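Local atomic coordinates of Blo t 1 allergen (PDB entry 5JT8), a protein that is an allergen of a tropical mite and probably acts as a papain-like cysteine protease, made as a proenzyme held inactive by its propeptide. Residues M78-S84 / G256-R262; P105-Y110 / E238-T243; M194-V200 / Q221-G227. All blocks are in the same frame, centred on the assembly; numbering follows the deposited sequence.

The three contacts lie far apart on one chain. Contact 1 encloses the others in sequence: 105-110 follows 78-84, then come 194-200, 221-227, 238-243 and 256-262. Contact 1 packs helix 80-88 of the propeptide on loop 256-258 and helix 259-262 of the protease. Contact 2 sets the segment after helix 94-100 on helix 237-247. Contact 3 joins the end of helix 187-196 to the extended segment leading into strand 227-230. The centres of contacts 1 and 2 are about 32 Å apart. Those of contacts 2 and 3 are about 27 Å apart. Contacts 1 and 3 lie on opposite sides of the chain's centre, so the propeptide contact and the helical-domain contact are well separated.

Contact 1. Residues M78-S84 / G256-R262. With NO3 (nitrate ion), chain H.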
loop_
_atom_site.group_PDB
_atom_site.type_symbol
_atom_site.label_atom_id
_atom_site.label_comp_id
_atom_site.label_asym_id
_atom_site.label_seq_id
_atom_site.Cartn_x
_atom_site.Cartn_y
_atom_site.Cartn_z
ATOM N N MET A 78 -8.485 -9.655 -13.512
ATOM C CA MET A 78 -8.342 -8.427 -14.286
ATOM C C MET A 78 -7.037 -8.421 -15.080
ATOM O O MET A 78 -6.060 -9.073 -14.704
ATOM C CB MET A 78 -8.400 -7.198 -13.371
ATOM C CG MET A 78 -9.620 -7.148 -12.470
ATOM S SD MET A 78 -9.663 -5.718 -11.363
ATOM C CE MET A 78 -10.952 -6.231 -10.231
ATOM N N SER A 79 -7.022 -7.681 -16.181
ATOM C CA SER A 79 -5.787 -7.473 -16.922
ATOM C C SER A 79 -4.927 -6.453 -16.185
ATOM O O SER A 79 -5.393 -5.808 -15.249
ATOM C CB SER A 79 -6.079 -7.000 -18.346
ATOM O OG SER A 79 -6.817 -5.791 -18.335
ATOM N N GLU A 80 -3.678 -6.302 -16.609
ATOM C CA GLU A 80 -2.793 -5.324 -15.996
ATOM C C GLU A 80 -3.393 -3.919 -16.100
ATOM O O GLU A 80 -3.385 -3.149 -15.132
ATOM C CB GLU A 80 -1.414 -5.368 -16.649
ATOM C CG GLU A 80 -0.425 -4.393 -16.062
ATOM C CD GLU A 80 0.985 -4.647 -16.551
ATOM O OE1 GLU A 80 1.851 -3.761 -16.370
ATOM O OE2 GLU A 80 1.222 -5.743 -17.105
ATOM N N GLN A 81 -3.932 -3.604 -17.271
ATOM C CA GLN A 81 -4.615 -2.333 -17.480
ATOM C C GLN A 81 -5.773 -2.145 -16.484
ATOM O O GLN A 81 -5.890 -1.094 -15.857
ATOM C CB GLN A 81 -5.129 -2.244 -18.925
ATOM C CG GLN A 81 -5.216 -0.826 -19.476
ATOM C CD GLN A 81 -5.628 -0.788 -20.938
ATOM O OE1 GLN A 81 -5.788 -1.828 -21.583
ATOM N NE2 GLN A 81 -5.796 0.420 -21.472
ATOM N N GLU A 82 -6.605 -3.175 -16.330
ATOM C CA GLU A 82 -7.802 -3.099 -15.486
ATOM C C GLU A 82 -7.455 -2.969 -14.000
ATOM O O GLU A 82 -7.981 -2.095 -13.302
ATOM C CB GLU A 82 -8.697 -4.330 -15.716
ATOM C CG GLU A 82 -9.396 -4.347 -17.076
ATOM C CD GLU A 82 -10.411 -5.479 -17.226
ATOM O OE1 GLU A 82 -10.233 -6.550 -16.604
ATOM O OE2 GLU A 82 -11.395 -5.296 -17.975
ATOM N N PHE A 83 -6.571 -3.844 -13.527
ATOM C CA PHE A 83 -6.097 -3.820 -12.143
ATOM C C PHE A 83 -5.533 -2.445 -11.774
ATOM O O PHE A 83 -5.916 -1.846 -10.765
ATOM C CB PHE A 83 -5.040 -4.907 -11.939
ATOM C CG PHE A 83 -4.570 -5.041 -10.521
ATOM C CD1 PHE A 83 -5.469 -5.285 -9.498
ATOM C CD2 PHE A 83 -3.223 -4.952 -10.215
ATOM C CE1 PHE A 83 -5.033 -5.416 -8.193
ATOM C CE2 PHE A 83 -2.783 -5.087 -8.915
ATOM C CZ PHE A 83 -3.687 -5.319 -7.900
ATOM N N SER A 84 -4.624 -1.945 -12.606
ATOM C CA SER A 84 -4.072 -0.612 -12.420
ATOM C C SER A 84 -5.183 0.435 -12.252
ATOM O O SER A 84 -5.117 1.280 -11.366
ATOM C CB SER A 84 -3.164 -0.252 -13.598
ATOM O OG SER A 84 -2.683 1.077 -13.474
ATOM N N GLY A 256 2.163 -1.056 -8.165
ATOM C CA GLY A 256 1.503 -2.245 -7.650
ATOM C C GLY A 256 0.945 -3.184 -8.711
ATOM O O GLY A 256 0.858 -4.388 -8.471
ATOM N N SER A 257 0.587 -2.653 -9.880
ATOM C CA SER A 257 -0.066 -3.471 -10.906
ATOM C C SER A 257 0.928 -4.254 -11.772
ATOM O O SER A 257 0.520 -5.054 -12.618
ATOM C CB SER A 257 -0.972 -2.608 -11.797
ATOM O OG SER A 257 -0.249 -1.613 -12.498
ATOM N N ASN A 258 2.223 -4.029 -11.555
ATOM C CA ASN A 258 3.263 -4.861 -12.171
ATOM C C ASN A 258 3.030 -6.347 -11.872
ATOM O O ASN A 258 2.730 -6.711 -10.732
ATOM C CB ASN A 258 4.654 -4.429 -11.685
ATOM C CG ASN A 258 5.749 -5.395 -12.117
ATOM O OD1 ASN A 258 5.940 -6.455 -11.513
ATOM N ND2 ASN A 258 6.478 -5.030 -13.162
ATOM N N ASN A 259 3.159 -7.193 -12.893
ATOM C CA ASN A 259 2.822 -8.617 -12.775
ATOM C C ASN A 259 3.538 -9.324 -11.641
ATOM O O ASN A 259 2.929 -10.089 -10.900
ATOM C CB ASN A 259 3.126 -9.347 -14.083
ATOM C CG ASN A 259 1.991 -9.261 -15.072
ATOM O OD1 ASN A 259 0.825 -9.367 -14.696
ATOM N ND2 ASN A 259 2.322 -9.063 -16.347
ATOM N N TYR A 260 4.829 -9.051 -11.495
ATOM C CA TYR A 260 5.639 -9.704 -10.467
ATOM C C TYR A 260 5.209 -9.267 -9.068
ATOM O O TYR A 260 5.048 -10.089 -8.165
ATOM C CB TYR A 260 7.128 -9.407 -10.689
ATOM C CG TYR A 260 7.657 -9.952 -12.004
ATOM C CD1 TYR A 260 7.527 -9.224 -13.183
ATOM C CD2 TYR A 260 8.274 -11.196 -12.070
ATOM C CE1 TYR A 260 8.001 -9.719 -14.390
ATOM C CE2 TYR A 260 8.743 -11.702 -13.274
ATOM C CZ TYR A 260 8.607 -10.957 -14.429
ATOM O OH TYR A 260 9.074 -11.448 -15.628
ATOM N N PHE A 261 5.026 -7.970 -8.881
ATOM C CA PHE A 261 4.580 -7.490 -7.584
ATOM C C PHE A 261 3.154 -7.962 -7.311
ATOM O O PHE A 261 2.835 -8.413 -6.208
ATOM C CB PHE A 261 4.655 -5.965 -7.491
ATOM C CG PHE A 261 4.301 -5.453 -6.135
ATOM C CD1 PHE A 261 5.258 -5.423 -5.123
ATOM C CD2 PHE A 261 3.001 -5.063 -5.843
ATOM C CE1 PHE A 261 4.935 -4.974 -3.861
ATOM C CE2 PHE A 261 2.666 -4.626 -4.582
ATOM C CZ PHE A 261 3.632 -4.573 -3.588
ATOM N N ARG A 262 2.308 -7.852 -8.333
ATOM C CA ARG A 262 0.904 -8.272 -8.265
ATOM C C ARG A 262 0.709 -9.658 -7.659
ATOM O O ARG A 262 -0.126 -9.861 -6.768
ATOM C CB ARG A 262 0.300 -8.238 -9.670
ATOM C CG ARG A 262 -1.171 -8.541 -9.766
ATOM C CD ARG A 262 -1.662 -8.256 -11.183
ATOM N NE ARG A 262 -3.025 -8.727 -11.386
ATOM C CZ ARG A 262 -3.701 -8.604 -12.523
ATOM N NH1 ARG A 262 -3.143 -8.016 -13.574
ATOM N NH2 ARG A 262 -4.939 -9.075 -12.602
HETATM N N NO3 H . 9.796 -5.441 -15.031
HETATM O O1 NO3 H . 11.049 -5.652 -15.046
HETATM O O2 NO3 H . 9.367 -4.255 -14.907
HETATM O O3 NO3 H . 8.974 -6.402 -15.143
HETATM O O HOH W 1 0.786 -1.354 -15.066
HETATM O O HOH W 2 3.961 -6.379 -15.682
#
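F83 and R262 both turn CG anti to the backbone N (chi1 -175° for each), and the extended R262 chain slides antiparallel along the F83 ring. This joins the start of the I29 propeptide helix 80-88, and M78 before it, to loop 256-258 and the short helix 259-262. The loop is consistent with the prosegment-binding loop of papain-like proenzymes. The ring and guanidinium planes are 19° apart but offset: R262 NE lies over a face of the F83 ring and F83 CB over the guanidinium centre. R262 CD is 3.8 Å from F83 CD2. S257 CA meets the ring at its edge, near the plane, 3.6 Å from F83 CD2. Beyond the contact, Y75 and W303 also meet this ring. The guanidinium reaches the propeptide backbone with its edge. R262 NH2 donates to M78 O and also bonds Y75 O; the modelled 2.4 Å between NH2 and M78 O is too short to be taken literally. Next to it, S79 and E82 form a capping box at the start of helix 80-88, with long, weak bonds. S84 CB packs on S257 OG at 3.4 Å. Both serine hydroxyls are held by D280, and S84 OG also by Y278. At the outer side E80 runs out extended, its CG 3.6 Å from S257 O. Its carboxylate is tied to the protease through two waters. One water gives a hydrogen bond to E80 OE1 at 2.9 Å and another to S257 OG at 2.8 Å. The second donates to E80 OE2 and accepts from N259 N at 3.0 Å.

Contact 2. Residues P105-Y110 / E238-T243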
loop_
_atom_site.group_PDB
_atom_site.type_symbol
_atom_site.label_atom_id
_atom_site.label_comp_id
_atom_site.label_asym_id
_atom_site.label_seq_id
_atom_site.Cartn_x
_atom_site.Cartn_y
_atom_site.Cartn_z
ATOM N N PRO A 105 17.954 16.217 0.121
ATOM C CA PRO A 105 18.105 14.991 0.915
ATOM C C PRO A 105 18.132 15.341 2.393
ATOM O O PRO A 105 18.217 16.528 2.706
ATOM C CB PRO A 105 19.464 14.417 0.474
ATOM C CG PRO A 105 19.924 15.257 -0.653
ATOM C CD PRO A 105 19.187 16.559 -0.614
ATOM N N LEU A 106 18.063 14.345 3.275
ATOM C CA LEU A 106 18.283 14.580 4.700
ATOM C C LEU A 106 19.654 15.188 4.942
ATOM O O LEU A 106 20.600 14.921 4.189
ATOM C CB LEU A 106 18.173 13.285 5.490
ATOM C CG LEU A 106 16.882 12.491 5.243
ATOM C CD1 LEU A 106 16.886 11.218 6.072
ATOM C CD2 LEU A 106 15.651 13.344 5.556
ATOM N N ILE A 107 19.759 15.999 5.990
ATOM C CA ILE A 107 21.065 16.425 6.487
ATOM C C ILE A 107 21.874 15.150 6.754
ATOM O O ILE A 107 21.437 14.260 7.495
ATOM C CB ILE A 107 20.947 17.307 7.762
ATOM C CG1 ILE A 107 20.385 18.692 7.393
ATOM C CG2 ILE A 107 22.295 17.438 8.464
ATOM C CD1 ILE A 107 19.857 19.470 8.602
ATOM N N ASN A 108 23.039 15.068 6.121
ATOM C CA ASN A 108 23.703 13.786 5.872
ATOM C C ASN A 108 24.698 13.411 6.945
ATOM O O ASN A 108 25.822 12.988 6.647
ATOM C CB ASN A 108 24.412 13.814 4.510
ATOM C CG ASN A 108 24.779 12.422 4.008
ATOM O OD1 ASN A 108 23.984 11.483 4.107
ATOM N ND2 ASN A 108 25.992 12.284 3.473
ATOM N N THR A 109 24.290 13.551 8.196
ATOM C CA THR A 109 25.231 13.369 9.283
ATOM C C THR A 109 24.858 12.233 10.226
ATOM O O THR A 109 25.483 12.068 11.274
ATOM C CB THR A 109 25.366 14.655 10.091
ATOM O OG1 THR A 109 24.094 14.983 10.666
ATOM C CG2 THR A 109 25.841 15.804 9.187
ATOM N N TYR A 110 23.846 11.452 9.861
ATOM C CA TYR A 110 23.488 10.294 10.669
ATOM C C TYR A 110 24.549 9.209 10.462
ATOM O O TYR A 110 25.080 9.044 9.359
ATOM C CB TYR A 110 22.068 9.789 10.343
ATOM C CG TYR A 110 21.758 9.526 8.873
ATOM C CD1 TYR A 110 22.019 8.280 8.286
ATOM C CD2 TYR A 110 21.183 10.518 8.081
ATOM C CE1 TYR A 110 21.725 8.044 6.949
ATOM C CE2 TYR A 110 20.891 10.296 6.745
ATOM C CZ TYR A 110 21.161 9.063 6.184
ATOM O OH TYR A 110 20.868 8.867 4.854
ATOM N N GLU A 238 19.356 4.981 1.868
ATOM C CA GLU A 238 19.866 5.396 3.165
ATOM C C GLU A 238 18.955 6.427 3.869
ATOM O O GLU A 238 18.665 6.282 5.061
ATOM C CB GLU A 238 21.289 5.970 3.012
ATOM C CG GLU A 238 22.355 4.961 2.597
ATOM C CD GLU A 238 22.085 4.278 1.239
ATOM O OE1 GLU A 238 21.835 4.973 0.209
ATOM O OE2 GLU A 238 22.126 3.025 1.214
ATOM N N ASP A 239 18.540 7.465 3.152
ATOM C CA ASP A 239 17.593 8.434 3.717
ATOM C C ASP A 239 16.322 7.718 4.172
ATOM O O ASP A 239 15.825 7.932 5.281
ATOM C CB ASP A 239 17.236 9.536 2.699
ATOM C CG ASP A 239 18.309 10.599 2.590
ATOM O OD1 ASP A 239 19.357 10.405 3.216
ATOM O OD2 ASP A 239 18.124 11.615 1.871
ATOM N N VAL A 240 15.808 6.856 3.299
ATOM C CA VAL A 240 14.569 6.145 3.585
ATOM C C VAL A 240 14.740 5.268 4.813
ATOM O O VAL A 240 13.916 5.331 5.714
ATOM C CB VAL A 240 14.105 5.303 2.387
ATOM C CG1 VAL A 240 12.890 4.485 2.772
ATOM C CG2 VAL A 240 13.764 6.231 1.221
ATOM N N MET A 241 15.822 4.485 4.863
ATOM C CA MET A 241 16.105 3.611 6.013
ATOM C C MET A 241 16.248 4.409 7.300
ATOM O O MET A 241 15.715 4.038 8.350
ATOM C CB MET A 241 17.392 2.781 5.802
ATOM C CG MET A 241 17.334 1.786 4.639
ATOM S SD MET A 241 18.976 1.332 3.983
ATOM C CE MET A 241 19.605 0.373 5.326
ATOM N N TYR A 242 17.002 5.493 7.233
ATOM C CA TYR A 242 17.100 6.355 8.396
ATOM C C TYR A 242 15.744 6.954 8.833
ATOM O O TYR A 242 15.442 7.035 10.034
ATOM C CB TYR A 242 18.084 7.479 8.132
ATOM C CG TYR A 242 18.427 8.142 9.418
ATOM C CD1 TYR A 242 19.240 7.500 10.347
ATOM C CD2 TYR A 242 17.876 9.370 9.752
ATOM C CE1 TYR A 242 19.526 8.086 11.561
ATOM C CE2 TYR A 242 18.159 9.972 10.949
ATOM C CZ TYR A 242 18.990 9.333 11.849
ATOM O OH TYR A 242 19.276 9.938 13.047
ATOM N N THR A 243 14.954 7.405 7.859
ATOM C CA THR A 243 13.609 7.927 8.145
ATOM C C THR A 243 12.761 6.871 8.846
ATOM O O THR A 243 12.087 7.154 9.835
ATOM C CB THR A 243 12.921 8.398 6.853
ATOM O OG1 THR A 243 13.679 9.483 6.298
ATOM C CG2 THR A 243 11.447 8.829 7.112
HETATM O O HOH W 3 21.226 12.508 3.099
#
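Helix 237-247 of the protease receives a stretch of irregular chain here, with L106 and Y110 of 105-110 lying against D239 and Y242. The two tyrosines make an offset stack. Their ring centroids are 4.2 Å apart and the planes differ by 13°. The rings slide past each other in opposite directions, so each CB lies over the face of the other ring. Y110 CB is 3.3 Å from Y242 CE1, and Y242 CB is a looser CH-pi partner of the Y110 ring. Y110 has CG between its backbone N and carbonyl carbon (chi1 52°), which folds the ring onto the helix and carries OH to D239. Y110 OH then donates to D239 OD1 at 2.7 Å, nearly in line with the C-O bond of that oxygen.

The site belongs to the barrel-like half of the papain fold. Helix 237-247 rests there on the sheet, V240 touching L285 and W297, while the segment that leads on from helix 94-100 crosses its outer side. D239 grips that segment with its other oxygen as well. L106 N donates to D239 OD2 at 3.1 Å, coming from above the carboxylate plane. P105 CB also touches D239 OD2. A water lies 2.7 Å from L106 O and 2.8 Å from D239 OD1. The Y110 hydroxyl and the L106 N-H probably favour the charged form of the buried D239. L106 runs alongside D239 in the opposite direction, and its CG approaches D239 CG. Its CD1 goes on to T243 OG1 at 3.7 Å. That hydroxyl is turned back to its own helix, where T243 OG1 donates to D239 O from above the carbonyl plane.

Contact 3. Residues M194-V200 / Q221-G227; sequences MIRTGLV and QRYHVSG
L199 and Y223 form a single antiparallel bridge, a hydrogen-bonded pair, in the helical domain of the papain fold. It ties the turn after helix 187-196 to the extended segment leading into strand 227-230. L199 N donates to Y223 O at 3.0 Å and Y223 N to L199 O at 2.8 Å, both nearly straight. The side chains before and after Y223, R222 and H224, both lie against the turn 197-198. H224 has CG anti to its carbonyl carbon (chi1 -58°), which lays the imidazole along the end of the helix. H224 ND1 donates to I195 O at 3.3 Å, from above the carbonyl plane, and more weakly to M194 O. A face of the ring is taken by G198 CA in a CH-pi contact. G198, with a positive phi and no side chain, can come this close. The I195 carbonyl gains a second donor, a water that also bonds V225 O weakly.

R222 leaves the chain on the same side as H224, and R222 CD and H224 CE1 both touch T197 O. The R222 chain is extended to NE and lies beside T197, pointing the same way. The final turn (chi4 -97°) sets the guanidinium across the chain, so V200 CG1 rests 3.9 Å above the plane, over its centre. E164 makes a salt bridge with R222 NH1. At the helix end, V225 packs CG2 on I195 CG1 at 3.6 Å, the two side chains at about a right angle. I195 reaches on with CD1 to G227, which with S226 forms a classic beta bulge facing T332. M194 CB backs V225 CG2 more loosely. In the plane of the guanidinium, R222 NH1 donates to G198 O at 2.8 Å in a bent bond, from above the carbonyl plane.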
loop_
_atom_site.group_PDB
_atom_site.type_symbol
_atom_site.label_atom_id
_atom_site.label_comp_id
_atom_site.label_asym_id
_atom_site.label_seq_id
_atom_site.Cartn_x
_atom_site.Cartn_y
_atom_site.Cartn_z
ATOM N N MET A 194 -6.041 13.507 9.211
ATOM C CA MET A 194 -5.747 12.992 10.538
ATOM C C MET A 194 -5.291 14.104 11.483
ATOM O O MET A 194 -5.509 14.035 12.686
ATOM C CB MET A 194 -4.692 11.895 10.437
ATOM C CG MET A 194 -5.261 10.586 9.939
ATOM S SD MET A 194 -4.073 9.279 10.239
ATOM C CE MET A 194 -4.140 8.421 8.668
ATOM N N ILE A 195 -4.688 15.148 10.928
ATOM C CA ILE A 195 -4.310 16.314 11.722
ATOM C C ILE A 195 -5.509 17.176 12.054
ATOM O O ILE A 195 -5.772 17.486 13.219
ATOM C CB ILE A 195 -3.265 17.183 10.981
ATOM C CG1 ILE A 195 -1.923 16.454 10.901
ATOM C CG2 ILE A 195 -3.085 18.539 11.667
ATOM C CD1 ILE A 195 -1.013 17.030 9.839
ATOM N N ARG A 196 -6.247 17.576 11.028
ATOM C CA ARG A 196 -7.260 18.600 11.226
ATOM C C ARG A 196 -8.519 18.063 11.889
ATOM O O ARG A 196 -9.217 18.790 12.599
ATOM C CB ARG A 196 -7.599 19.248 9.885
ATOM C CG ARG A 196 -6.410 19.943 9.239
ATOM C CD ARG A 196 -6.749 20.474 7.853
ATOM N NE ARG A 196 -5.570 21.015 7.183
ATOM C CZ ARG A 196 -5.525 21.371 5.901
ATOM N NH1 ARG A 196 -6.601 21.244 5.128
ATOM N NH2 ARG A 196 -4.400 21.847 5.387
ATOM N N THR A 197 -8.813 16.788 11.661
ATOM C CA THR A 197 -10.098 16.204 12.084
ATOM C C THR A 197 -9.905 14.970 12.966
ATOM O O THR A 197 -10.620 14.773 13.938
ATOM C CB THR A 197 -10.946 15.809 10.859
ATOM O OG1 THR A 197 -11.123 16.955 10.018
ATOM C CG2 THR A 197 -12.326 15.251 11.270
ATOM N N GLY A 198 -8.910 14.153 12.623
ATOM C CA GLY A 198 -8.692 12.871 13.272
ATOM C C GLY A 198 -9.629 11.785 12.769
ATOM O O GLY A 198 -10.669 12.076 12.193
ATOM N N LEU A 199 -9.257 10.523 12.984
ATOM C CA LEU A 199 -10.079 9.390 12.559
ATOM C C LEU A 199 -10.676 8.651 13.743
ATOM O O LEU A 199 -10.004 8.466 14.754
ATOM C CB LEU A 199 -9.263 8.402 11.722
ATOM C CG LEU A 199 -8.788 8.859 10.350
ATOM C CD1 LEU A 199 -7.749 7.861 9.803
ATOM C CD2 LEU A 199 -9.977 9.003 9.408
ATOM N N VAL A 200 -11.933 8.226 13.624
ATOM C CA VAL A 200 -12.514 7.350 14.634
ATOM C C VAL A 200 -12.066 5.926 14.323
ATOM O O VAL A 200 -11.514 5.657 13.252
ATOM C CB VAL A 200 -14.061 7.409 14.682
ATOM C CG1 VAL A 200 -14.542 8.807 15.058
ATOM C CG2 VAL A 200 -14.665 6.939 13.362
ATOM N N GLN A 221 -13.911 8.129 20.036
ATOM C CA GLN A 221 -12.665 8.840 20.203
ATOM C C GLN A 221 -12.022 9.063 18.831
ATOM O O GLN A 221 -12.189 8.244 17.925
ATOM C CB GLN A 221 -11.739 8.063 21.127
ATOM C CG GLN A 221 -10.472 8.802 21.459
ATOM C CD GLN A 221 -9.980 8.461 22.833
ATOM O OE1 GLN A 221 -10.748 7.989 23.677
ATOM N NE2 GLN A 221 -8.696 8.699 23.079
ATOM N N ARG A 222 -11.308 10.172 18.670
ATOM C CA ARG A 222 -10.634 10.443 17.409
ATOM C C ARG A 222 -9.139 10.427 17.603
ATOM O O ARG A 222 -8.621 10.981 18.566
ATOM C CB ARG A 222 -11.085 11.787 16.812
ATOM C CG ARG A 222 -12.440 11.692 16.142
ATOM C CD ARG A 222 -12.879 12.965 15.446
ATOM N NE ARG A 222 -14.208 12.783 14.865
ATOM C CZ ARG A 222 -14.436 12.467 13.592
ATOM N NH1 ARG A 222 -13.423 12.322 12.747
ATOM N NH2 ARG A 222 -15.683 12.313 13.159
ATOM N N TYR A 223 -8.449 9.781 16.675
ATOM C CA TYR A 223 -7.001 9.665 16.740
ATOM C C TYR A 223 -6.357 10.551 15.682
ATOM O O TYR A 223 -6.698 10.472 14.503
ATOM C CB TYR A 223 -6.592 8.203 16.570
ATOM C CG TYR A 223 -7.130 7.374 17.701
ATOM C CD1 TYR A 223 -8.434 6.890 17.676
ATOM C CD2 TYR A 223 -6.355 7.124 18.826
ATOM C CE1 TYR A 223 -8.944 6.148 18.738
ATOM C CE2 TYR A 223 -6.851 6.380 19.890
ATOM C CZ TYR A 223 -8.144 5.899 19.845
ATOM O OH TYR A 223 -8.633 5.168 20.904
ATOM N N HIS A 224 -5.433 11.395 16.112
ATOM C CA HIS A 224 -4.781 12.330 15.211
ATOM C C HIS A 224 -3.338 11.949 14.980
ATOM O O HIS A 224 -2.797 11.104 15.672
ATOM C CB HIS A 224 -4.823 13.748 15.784
ATOM C CG HIS A 224 -6.202 14.251 16.062
ATOM N ND1 HIS A 224 -6.859 15.120 15.216
ATOM C CD2 HIS A 224 -7.051 14.008 17.090
ATOM C CE1 HIS A 224 -8.053 15.395 15.715
ATOM N NE2 HIS A 224 -8.192 14.736 16.851
ATOM N N VAL A 225 -2.722 12.597 14.002
ATOM C CA VAL A 225 -1.276 12.770 13.996
ATOM C C VAL A 225 -1.082 14.293 14.079
ATOM O O VAL A 225 -2.046 15.028 13.963
ATOM C CB VAL A 225 -0.611 12.183 12.742
ATOM C CG1 VAL A 225 -1.029 10.714 12.531
ATOM C CG2 VAL A 225 -0.970 13.014 11.509
ATOM N N SER A 226 0.131 14.772 14.294
ATOM C CA SER A 226 0.333 16.215 14.377
ATOM C C SER A 226 1.015 16.783 13.136
ATOM O O SER A 226 1.038 17.997 12.929
ATOM C CB SER A 226 1.176 16.552 15.585
ATOM O OG SER A 226 2.530 16.271 15.286
ATOM N N GLY A 227 1.606 15.909 12.328
ATOM C CA GLY A 227 2.321 16.365 11.149
ATOM C C GLY A 227 2.779 15.212 10.286
ATOM O O GLY A 227 2.696 14.039 10.676
HETATM O O HOH W 4 -4.098 17.326 15.289
#